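Local atomic coordinates of glycosyl hydrolase, BNR repeat (Ralstonia eutropha, PDB entry 3B7F), a protein that possibly hydrolyses glycosidic bonds, as relatives among the non-viral sialidases do, folds as a seven-bladed beta-propeller and contains BNR repeats. Residues P40-W45 against D349-V354; L36-D39 against T44-L47; V354-G359 against E373-I378. One frame throughout, in Å; residues are numbered along the deposited sequence.

Overall arrangement
The three contacts lie on one side of the seven-bladed propeller, where the blade closed by the C-terminal strand 385-391 meets the blade formed by strands 346-348 to 376-379. Contact 2 is the outer hairpin of the first of these blades, and its turn supplies Arg42 to contact 1, whose centre is about 10 Å away. Contact 1 passes into contact 3, also about 10 Å off between centres, through Asp349 OD2 and Tyr357 OH, 2.6 Å apart in a probable hydrogen bond. Contacts 2 and 3, with centres about 13 Å apart, touch where Trp45 CD1 lies 3.5 Å from Ile378 CG2. Contacts 1 and 2 share Thr44 and its ethanediol, probably from the crystallisation liquor.

Contact 1 of 3, residues P40-W45 against D349-V354; sequences PARRTW and DAHAPV. With EDO (1,2-ethanediol), chain P.
A hairpin turn resembling a degenerate Asp box sends Arg42 into the loop 349-354 of the adjoining propeller blade, where it bonds to Asp349 and Pro353 and packs on His351. Arg42, with a left-handed backbone (phi 57°), occupies the place where that motif usually has glycine. Its side chain runs out extended and then bends at chi3 (-70°), which brings the guanidinium onto the loop. There NH1 and NH2 converge end-on upon a single acceptor, Pro353 O. The bond from NH2 to Pro353 O is 2.9 Å long and that from NH1 to the same oxygen 3.1 Å, both in the carbonyl plane. NH1 also makes a salt bridge to Asp349 OD2, again at 2.9 Å; Asp349 OD2 uses its syn lone pair and lies a little out of the guanidinium plane, the carboxylate and guanidinium planes being well turned from each other. Three bonds thus fix the group's rotation, while His351 CB covers one face, 3.5 Å from Arg42 CZ. The imidazole slides past the arginine with its plane turned by 41°, bringing His351 CD2 to 3.6 Å from Arg42 NE. Within the loop, His351 N comes from above the carboxylate plane to Asp349 OD1, 2.9 Å away, closing an Asx turn. The chain enters the acceptor residue Pro353 through a cis peptide bond. Outside the pair, Asp349 OD2 is also bonded to Tyr357, His351 NE2 to Gly21 O, and the carbonyls of Ala350 and His351 to Arg288. The arginine-bearing turn links strands 32-38 and 45-51, and the loop that receives it connects strand 346-348 to strand 356-359, with Val23 packed against both Arg42 and His351.

Contact 2 of 3, residues L36-D39 against T44-L47; sequences LASD and TWEL. With EDO (1,2-ethanediol), chain P; EDO (1,2-ethanediol), chain I.
Strands 36-38 and 45-47 run antiparallel, their short axes 4.5 Å apart at closest approach and 155° between their directions, with Ala37 and Glu46 as the hydrogen-bonded pair between the non-hydrogen-bonded pairs Leu36-Leu47 and Ser38-Trp45. Ala37 N gives to Glu46 O at 2.9 Å, and Glu46 N returns a bond to Ala37 O at 2.8 Å. Toward the turn, Asp39 N donates to Thr44 O over 3.2 Å. The indole of Trp45 meets Ser38 and Leu36. With CG beside its own backbone N (chi1 -65°), the ring lies back over the neighbouring strand, and Ser38 CB sits above the middle of its six-membered ring, 3.4 Å from the centroid and 1° off the normal, a textbook CH-pi contact. This hairpin forms the outer half of the blade that strand 385-391 closes, strand 45-51 being its outermost strand; the spacing of Ser38 and Trp45 matches that of the serine and tryptophan in an Asp box. On the same face Leu36 CB lies 3.9 Å from Trp45 CE3, and Leu36 CD2 meets Leu47 CD1 at 3.6 Å as the two leucines slant across one another. Leu36 and Trp45 also pack on Ile378 of the adjoining blade. Ser38 OG bonds to Asp39 O and to Val23 N. Asp39 OD1 takes a bond from Arg43 N and a weak one from Thr44 N. Thr44 OG1 and O2 of an ethanediol are 2.9 Å apart and hydrogen-bonded, while a second ethanediol bonds through its own O2 to Glu46 OE2.

Contact 3 of 3, residues V354-G359 against E373-I378; sequences VGVYFG and EHWQCI. With EDO (1,2-ethanediol), chain L.
Phe358 points the edge of its ring at the face of Trp375, CE2 coming above the six-membered ring but offset toward its rim. The centroids are 5.0 Å apart and the planes meet at 61°, an edge-to-face pair in which Phe358 CD2 approaches Trp375 CZ3 to 3.6 Å. Trp375 is the closing tryptophan of an Asp box, the S-X-D-X-G-X-X-W signature of BNR repeats, which opens here with Ser368 and Asp370 and lies at the turn between the third and fourth strands of a propeller blade. From this position the indole passes beside strand 365-368 and reaches strand 356-359, two places in across the sheet. No hydrogen bond joins the two segments; the contact is made by side chains and by Val356 O. Phe358 has its CG held between backbone N and carbonyl carbon (chi1 68°), which turns CD2 and CE2 onto the indole face. Val356 meets the far corner of the indole: CG1, anti to the backbone N (chi1 -172°), touches Trp375 CH2 at 3.7 Å. Val356 O stands only 3.2 Å from Trp375 CZ3, approaching the ring obliquely. All of this is buried. Phe358 also stacks with Trp366 and meets Phe296 of the preceding blade, and Phe358 and Trp375 both touch Val315 there. Toward the surface the Asp-box turn is more polar: His374 ND1 bonds to Asp370, and Glu373 OE1 accepts a 2.8 Å hydrogen bond from O1 of an ethanediol.

Contact 1 of 3, residues P40-W45 against D349-V354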
loop_
_atom_site.group_PDB
_atom_site.type_symbol
_atom_site.label_atom_id
_atom_site.label_comp_id
_atom_site.label_asym_id
_atom_site.label_seq_id
_atom_site.Cartn_x
_atom_site.Cartn_y
_atom_site.Cartn_z
ATOM N N PRO A 40 1.966 -9.973 -23.867
ATOM C CA PRO A 40 2.669 -8.682 -23.956
ATOM C C PRO A 40 1.773 -7.450 -24.198
ATOM O O PRO A 40 2.088 -6.353 -23.738
ATOM C CB PRO A 40 3.613 -8.889 -25.142
ATOM C CG PRO A 40 3.723 -10.382 -25.282
ATOM C CD PRO A 40 2.418 -10.921 -24.902
ATOM N N ALA A 41 0.680 -7.648 -24.924
ATOM C CA ALA A 41 -0.291 -6.619 -25.214
ATOM C C ALA A 41 -1.227 -6.313 -24.041
ATOM O O ALA A 41 -2.014 -5.414 -24.168
ATOM C CB ALA A 41 -1.127 -7.016 -26.458
ATOM N N ARG A 42 -1.154 -7.057 -22.928
ATOM C CA ARG A 42 -2.009 -6.880 -21.750
ATOM C C ARG A 42 -3.486 -6.975 -22.074
ATOM O O ARG A 42 -4.303 -6.223 -21.486
ATOM C CB ARG A 42 -1.713 -5.564 -21.005
ATOM C CG ARG A 42 -0.301 -5.478 -20.434
ATOM C CD ARG A 42 -0.051 -4.124 -19.807
ATOM N NE ARG A 42 0.025 -3.087 -20.829
ATOM C CZ ARG A 42 -0.036 -1.762 -20.637
ATOM N NH1 ARG A 42 -0.231 -1.258 -19.451
ATOM N NH2 ARG A 42 0.073 -0.935 -21.684
ATOM N N ARG A 43 -3.843 -7.884 -22.994
ATOM C CA ARG A 43 -5.265 -8.056 -23.346
ATOM C C ARG A 43 -5.874 -9.362 -22.804
ATOM O O ARG A 43 -7.003 -9.328 -22.341
ATOM C CB ARG A 43 -5.541 -7.830 -24.838
ATOM C CG ARG A 43 -5.644 -9.008 -25.765
ATOM C CD ARG A 43 -6.594 -8.618 -26.898
ATOM N NE ARG A 43 -7.994 -8.549 -26.440
ATOM C CZ ARG A 43 -8.931 -9.498 -26.585
ATOM N NH1 ARG A 43 -8.696 -10.659 -27.218
ATOM N NH2 ARG A 43 -10.155 -9.276 -26.107
ATOM N N THR A 44 -5.142 -10.472 -22.851
ATOM C CA THR A 44 -5.607 -11.734 -22.265
ATOM C C THR A 44 -4.753 -12.028 -21.020
ATOM O O THR A 44 -3.557 -11.723 -21.006
ATOM C CB THR A 44 -5.560 -12.911 -23.271
ATOM O OG1 THR A 44 -4.205 -13.136 -23.657
ATOM C CG2 THR A 44 -6.413 -12.601 -24.501
ATOM N N TRP A 45 -5.385 -12.603 -19.988
ATOM C CA TRP A 45 -4.754 -12.934 -18.713
ATOM C C TRP A 45 -4.973 -14.392 -18.289
ATOM O O TRP A 45 -6.011 -14.969 -18.542
ATOM C CB TRP A 45 -5.270 -12.014 -17.603
ATOM C CG TRP A 45 -4.899 -10.566 -17.798
ATOM C CD1 TRP A 45 -5.504 -9.689 -18.624
ATOM C CD2 TRP A 45 -3.854 -9.835 -17.136
ATOM N NE1 TRP A 45 -4.915 -8.465 -18.531
ATOM C CE2 TRP A 45 -3.894 -8.520 -17.630
ATOM C CE3 TRP A 45 -2.892 -10.163 -16.181
ATOM C CZ2 TRP A 45 -3.006 -7.533 -17.215
ATOM C CZ3 TRP A 45 -1.999 -9.177 -15.768
ATOM C CH2 TRP A 45 -2.069 -7.876 -16.274
ATOM N N ASP A 349 1.229 -0.626 -13.436
ATOM C CA ASP A 349 2.440 -1.134 -14.095
ATOM C C ASP A 349 3.286 0.071 -14.600
ATOM O O ASP A 349 2.915 1.220 -14.363
ATOM C CB ASP A 349 2.098 -2.167 -15.175
ATOM C CG ASP A 349 1.359 -1.589 -16.368
ATOM O OD1 ASP A 349 1.692 -0.480 -16.832
ATOM O OD2 ASP A 349 0.441 -2.285 -16.865
ATOM N N ALA A 350 4.415 -0.208 -15.271
ATOM C CA ALA A 350 5.311 0.817 -15.812
ATOM C C ALA A 350 5.362 0.752 -17.337
ATOM O O ALA A 350 6.332 1.187 -17.941
ATOM C CB ALA A 350 6.729 0.677 -15.202
ATOM N N HIS A 351 4.314 0.204 -17.967
ATOM C CA HIS A 351 4.233 0.156 -19.427
ATOM C C HIS A 351 3.829 1.514 -19.951
ATOM O O HIS A 351 3.547 2.423 -19.172
ATOM C CB HIS A 351 3.238 -0.919 -19.882
ATOM C CG HIS A 351 3.775 -2.309 -19.807
ATOM N ND1 HIS A 351 4.534 -2.756 -18.747
ATOM C CD2 HIS A 351 3.612 -3.367 -20.633
ATOM C CE1 HIS A 351 4.850 -4.024 -18.945
ATOM N NE2 HIS A 351 4.290 -4.422 -20.076
ATOM N N ALA A 352 3.837 1.650 -21.270
ATOM C CA ALA A 352 3.408 2.855 -21.965
ATOM C C ALA A 352 2.273 2.454 -22.904
ATOM O O ALA A 352 2.509 1.698 -23.845
ATOM C CB ALA A 352 4.559 3.471 -22.746
ATOM N N PRO A 353 1.018 2.871 -22.615
ATOM C CA PRO A 353 0.522 3.637 -21.488
ATOM C C PRO A 353 0.492 2.808 -20.217
ATOM O O PRO A 353 0.467 1.597 -20.267
ATOM C CB PRO A 353 -0.901 4.005 -21.885
ATOM C CG PRO A 353 -1.236 3.238 -22.999
ATOM C CD PRO A 353 -0.060 2.521 -23.539
ATOM N N VAL A 354 0.511 3.481 -19.086
ATOM C CA VAL A 354 0.469 2.841 -17.803
ATOM C C VAL A 354 -0.893 2.177 -17.596
ATOM O O VAL A 354 -1.933 2.753 -17.903
ATOM C CB VAL A 354 0.783 3.849 -16.667
ATOM C CG1 VAL A 354 0.330 3.295 -15.325
ATOM C CG2 VAL A 354 2.245 4.146 -16.676
HETATM C C1 EDO P . -0.435 -15.517 -21.391
HETATM O O1 EDO P . -0.759 -15.156 -20.044
HETATM C C2 EDO P . -1.709 -15.637 -22.225
HETATM O O2 EDO P . -2.705 -14.701 -21.780
#

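Contact 2 of 3, residues L36-D39 against T44-L47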
loop_
_atom_site.group_PDB
_atom_site.type_symbol
_atom_site.label_atom_id
_atom_site.label_comp_id
_atom_site.label_asym_id
_atom_site.label_seq_id
_atom_site.Cartn_x
_atom_site.Cartn_y
_atom_site.Cartn_z
ATOM N N LEU A 36 -1.813 -13.411 -11.512
ATOM C CA LEU A 36 -2.370 -13.157 -12.849
ATOM C C LEU A 36 -1.236 -12.796 -13.778
ATOM O O LEU A 36 -0.401 -12.003 -13.409
ATOM C CB LEU A 36 -3.447 -12.069 -12.826
ATOM C CG LEU A 36 -4.848 -12.500 -12.429
ATOM C CD1 LEU A 36 -5.650 -11.334 -11.866
ATOM C CD2 LEU A 36 -5.570 -13.187 -13.638
ATOM N N ALA A 37 -1.187 -13.400 -14.964
ATOM C CA ALA A 37 -0.112 -13.106 -15.929
ATOM C C ALA A 37 -0.711 -12.716 -17.283
ATOM O O ALA A 37 -1.594 -13.405 -17.788
ATOM C CB ALA A 37 0.841 -14.310 -16.059
ATOM N N SER A 38 -0.230 -11.625 -17.867
ATOM C CA SER A 38 -0.726 -11.174 -19.166
ATOM C C SER A 38 0.161 -11.583 -20.326
ATOM O O SER A 38 1.295 -12.028 -20.140
ATOM C CB SER A 38 -0.850 -9.659 -19.216
ATOM O OG SER A 38 0.397 -9.010 -19.454
ATOM N N ASP A 39 -0.415 -11.443 -21.523
ATOM C CA ASP A 39 0.322 -11.509 -22.783
ATOM C C ASP A 39 1.043 -10.130 -22.904
ATOM O O ASP A 39 0.769 -9.212 -22.110
ATOM C CB ASP A 39 -0.605 -11.834 -23.981
ATOM C CG ASP A 39 -1.718 -10.823 -24.191
ATOM O OD1 ASP A 39 -1.911 -9.878 -23.394
ATOM O OD2 ASP A 39 -2.460 -11.014 -25.165
ATOM N N THR A 44 -5.142 -10.472 -22.851
ATOM C CA THR A 44 -5.607 -11.734 -22.265
ATOM C C THR A 44 -4.753 -12.028 -21.020
ATOM O O THR A 44 -3.557 -11.723 -21.006
ATOM C CB THR A 44 -5.560 -12.911 -23.271
ATOM O OG1 THR A 44 -4.205 -13.136 -23.657
ATOM C CG2 THR A 44 -6.413 -12.601 -24.501
ATOM N N TRP A 45 -5.385 -12.603 -19.988
ATOM C CA TRP A 45 -4.754 -12.934 -18.713
ATOM C C TRP A 45 -4.973 -14.392 -18.289
ATOM O O TRP A 45 -6.011 -14.969 -18.542
ATOM C CB TRP A 45 -5.270 -12.014 -17.603
ATOM C CG TRP A 45 -4.899 -10.566 -17.798
ATOM C CD1 TRP A 45 -5.504 -9.689 -18.624
ATOM C CD2 TRP A 45 -3.854 -9.835 -17.136
ATOM N NE1 TRP A 45 -4.915 -8.465 -18.531
ATOM C CE2 TRP A 45 -3.894 -8.520 -17.630
ATOM C CE3 TRP A 45 -2.892 -10.163 -16.181
ATOM C CZ2 TRP A 45 -3.006 -7.533 -17.215
ATOM C CZ3 TRP A 45 -1.999 -9.177 -15.768
ATOM C CH2 TRP A 45 -2.069 -7.876 -16.274
ATOM N N GLU A 46 -3.984 -14.945 -17.601
ATOM C CA GLU A 46 -3.979 -16.315 -17.136
ATOM C C GLU A 46 -3.917 -16.292 -15.624
ATOM O O GLU A 46 -3.069 -15.636 -15.068
ATOM C CB GLU A 46 -2.750 -17.002 -17.725
ATOM C CG GLU A 46 -2.542 -18.465 -17.406
ATOM C CD GLU A 46 -1.331 -19.047 -18.166
ATOM O OE1 GLU A 46 -1.332 -19.014 -19.430
ATOM O OE2 GLU A 46 -0.391 -19.544 -17.494
ATOM N N LEU A 47 -4.832 -17.008 -14.972
ATOM C CA LEU A 47 -4.890 -17.106 -13.526
ATOM C C LEU A 47 -4.193 -18.376 -13.014
ATOM O O LEU A 47 -4.524 -19.467 -13.452
ATOM C CB LEU A 47 -6.356 -17.131 -13.072
ATOM C CG LEU A 47 -6.668 -17.028 -11.574
ATOM C CD1 LEU A 47 -6.181 -15.656 -11.027
ATOM C CD2 LEU A 47 -8.128 -17.225 -11.343
HETATM C C1 EDO P . -0.435 -15.517 -21.391
HETATM O O1 EDO P . -0.759 -15.156 -20.044
HETATM C C2 EDO P . -1.709 -15.637 -22.225
HETATM O O2 EDO P . -2.705 -14.701 -21.780
HETATM C C1 EDO I . 0.864 -17.361 -13.934
HETATM O O1 EDO I . -0.283 -18.088 -14.393
HETATM C C2 EDO I . 2.102 -17.715 -14.764
HETATM O O2 EDO I . 1.800 -17.784 -16.170
#

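Contact 3 of 3, residues V354-G359 against E373-I378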
loop_
_atom_site.group_PDB
_atom_site.type_symbol
_atom_site.label_atom_id
_atom_site.label_comp_id
_atom_site.label_asym_id
_atom_site.label_seq_id
_atom_site.Cartn_x
_atom_site.Cartn_y
_atom_site.Cartn_z
ATOM N N VAL A 354 0.511 3.481 -19.086
ATOM C CA VAL A 354 0.469 2.841 -17.803
ATOM C C VAL A 354 -0.893 2.177 -17.596
ATOM O O VAL A 354 -1.933 2.753 -17.903
ATOM C CB VAL A 354 0.783 3.849 -16.667
ATOM C CG1 VAL A 354 0.330 3.295 -15.325
ATOM C CG2 VAL A 354 2.245 4.146 -16.676
ATOM N N GLY A 355 -0.838 0.933 -17.147
ATOM C CA GLY A 355 -1.976 0.138 -16.810
ATOM C C GLY A 355 -2.213 0.262 -15.322
ATOM O O GLY A 355 -1.265 0.487 -14.556
ATOM N N VAL A 356 -3.486 0.176 -14.934
ATOM C CA VAL A 356 -3.939 0.347 -13.552
ATOM C C VAL A 356 -4.868 -0.835 -13.202
ATOM O O VAL A 356 -5.623 -1.352 -14.036
ATOM C CB VAL A 356 -4.640 1.711 -13.352
ATOM C CG1 VAL A 356 -4.934 1.959 -11.861
ATOM C CG2 VAL A 356 -3.799 2.850 -13.923
ATOM N N TYR A 357 -4.790 -1.283 -11.968
ATOM C CA TYR A 357 -5.495 -2.492 -11.570
ATOM C C TYR A 357 -6.039 -2.344 -10.197
ATOM O O TYR A 357 -5.443 -1.674 -9.377
ATOM C CB TYR A 357 -4.483 -3.662 -11.535
ATOM C CG TYR A 357 -3.648 -3.792 -12.792
ATOM C CD1 TYR A 357 -4.094 -4.556 -13.871
ATOM C CD2 TYR A 357 -2.433 -3.101 -12.936
ATOM C CE1 TYR A 357 -3.348 -4.641 -15.063
ATOM C CE2 TYR A 357 -1.709 -3.181 -14.112
ATOM C CZ TYR A 357 -2.160 -3.974 -15.168
ATOM O OH TYR A 357 -1.434 -4.076 -16.352
ATOM N N PHE A 358 -7.170 -2.976 -9.915
ATOM C CA PHE A 358 -7.646 -3.017 -8.533
ATOM C C PHE A 358 -8.385 -4.307 -8.197
ATOM O O PHE A 358 -8.950 -4.949 -9.080
ATOM C CB PHE A 358 -8.448 -1.760 -8.136
ATOM C CG PHE A 358 -9.805 -1.604 -8.823
ATOM C CD1 PHE A 358 -10.944 -2.205 -8.308
ATOM C CD2 PHE A 358 -9.937 -0.784 -9.932
ATOM C CE1 PHE A 358 -12.185 -2.039 -8.905
ATOM C CE2 PHE A 358 -11.186 -0.640 -10.567
ATOM C CZ PHE A 358 -12.302 -1.255 -10.034
ATOM N N GLY A 359 -8.382 -4.647 -6.907
ATOM C CA GLY A 359 -9.022 -5.859 -6.392
ATOM C C GLY A 359 -10.022 -5.477 -5.343
ATOM O O GLY A 359 -9.728 -4.674 -4.473
ATOM N N GLU A 373 -8.788 4.662 -18.210
ATOM C CA GLU A 373 -9.913 5.069 -19.045
ATOM C C GLU A 373 -10.933 3.945 -19.298
ATOM O O GLU A 373 -12.112 4.213 -19.343
ATOM C CB GLU A 373 -9.408 5.665 -20.361
ATOM C CG GLU A 373 -8.652 6.983 -20.172
ATOM C CD GLU A 373 -9.547 8.112 -19.645
ATOM O OE1 GLU A 373 -10.632 8.322 -20.248
ATOM O OE2 GLU A 373 -9.149 8.791 -18.656
ATOM N N HIS A 374 -10.469 2.714 -19.496
ATOM C CA HIS A 374 -11.357 1.551 -19.671
ATOM C C HIS A 374 -10.930 0.464 -18.712
ATOM O O HIS A 374 -9.744 0.324 -18.421
ATOM C CB HIS A 374 -11.345 1.048 -21.106
ATOM C CG HIS A 374 -11.828 2.060 -22.097
ATOM N ND1 HIS A 374 -11.013 3.053 -22.600
ATOM C CD2 HIS A 374 -13.031 2.223 -22.690
ATOM C CE1 HIS A 374 -11.704 3.801 -23.442
ATOM N NE2 HIS A 374 -12.932 3.315 -23.518
ATOM N N TRP A 375 -11.919 -0.275 -18.203
ATOM C CA TRP A 375 -11.735 -1.338 -17.235
ATOM C C TRP A 375 -12.330 -2.620 -17.792
ATOM O O TRP A 375 -13.314 -2.582 -18.508
ATOM C CB TRP A 375 -12.403 -0.970 -15.884
ATOM C CG TRP A 375 -11.774 0.224 -15.271
ATOM C CD1 TRP A 375 -12.187 1.519 -15.372
ATOM C CD2 TRP A 375 -10.579 0.240 -14.477
ATOM N NE1 TRP A 375 -11.331 2.341 -14.669
ATOM C CE2 TRP A 375 -10.336 1.578 -14.110
ATOM C CE3 TRP A 375 -9.695 -0.748 -14.046
ATOM C CZ2 TRP A 375 -9.224 1.957 -13.355
ATOM C CZ3 TRP A 375 -8.597 -0.372 -13.281
ATOM C CH2 TRP A 375 -8.368 0.971 -12.956
ATOM N N GLN A 376 -11.718 -3.737 -17.435
ATOM C CA GLN A 376 -12.144 -5.072 -17.807
ATOM C C GLN A 376 -11.945 -5.945 -16.578
ATOM O O GLN A 376 -10.883 -5.919 -15.956
ATOM C CB GLN A 376 -11.285 -5.584 -18.959
ATOM C CG GLN A 376 -11.562 -7.001 -19.479
ATOM C CD GLN A 376 -12.835 -7.146 -20.329
ATOM O OE1 GLN A 376 -13.118 -6.314 -21.215
ATOM N NE2 GLN A 376 -13.581 -8.247 -20.095
ATOM N N CYS A 377 -12.961 -6.705 -16.203
ATOM C CA CYS A 377 -12.808 -7.668 -15.137
ATOM C C CYS A 377 -12.018 -8.882 -15.680
ATOM O O CYS A 377 -12.503 -9.613 -16.520
ATOM C CB CYS A 377 -14.167 -8.106 -14.584
ATOM S SG CYS A 377 -13.958 -9.185 -13.143
ATOM N N ILE A 378 -10.811 -9.077 -15.181
ATOM C CA ILE A 378 -9.919 -10.179 -15.596
ATOM C C ILE A 378 -9.906 -11.372 -14.614
ATOM O O ILE A 378 -9.282 -12.375 -14.883
ATOM C CB ILE A 378 -8.489 -9.670 -15.886
ATOM C CG1 ILE A 378 -7.828 -9.033 -14.643
ATOM C CG2 ILE A 378 -8.521 -8.656 -17.083
ATOM C CD1 ILE A 378 -6.367 -8.776 -14.800
HETATM C C1 EDO L . -11.563 8.166 -23.836
HETATM O O1 EDO L . -11.263 7.291 -22.758
HETATM C C2 EDO L . -12.954 7.813 -24.333
HETATM O O2 EDO L . -13.498 8.908 -25.074
#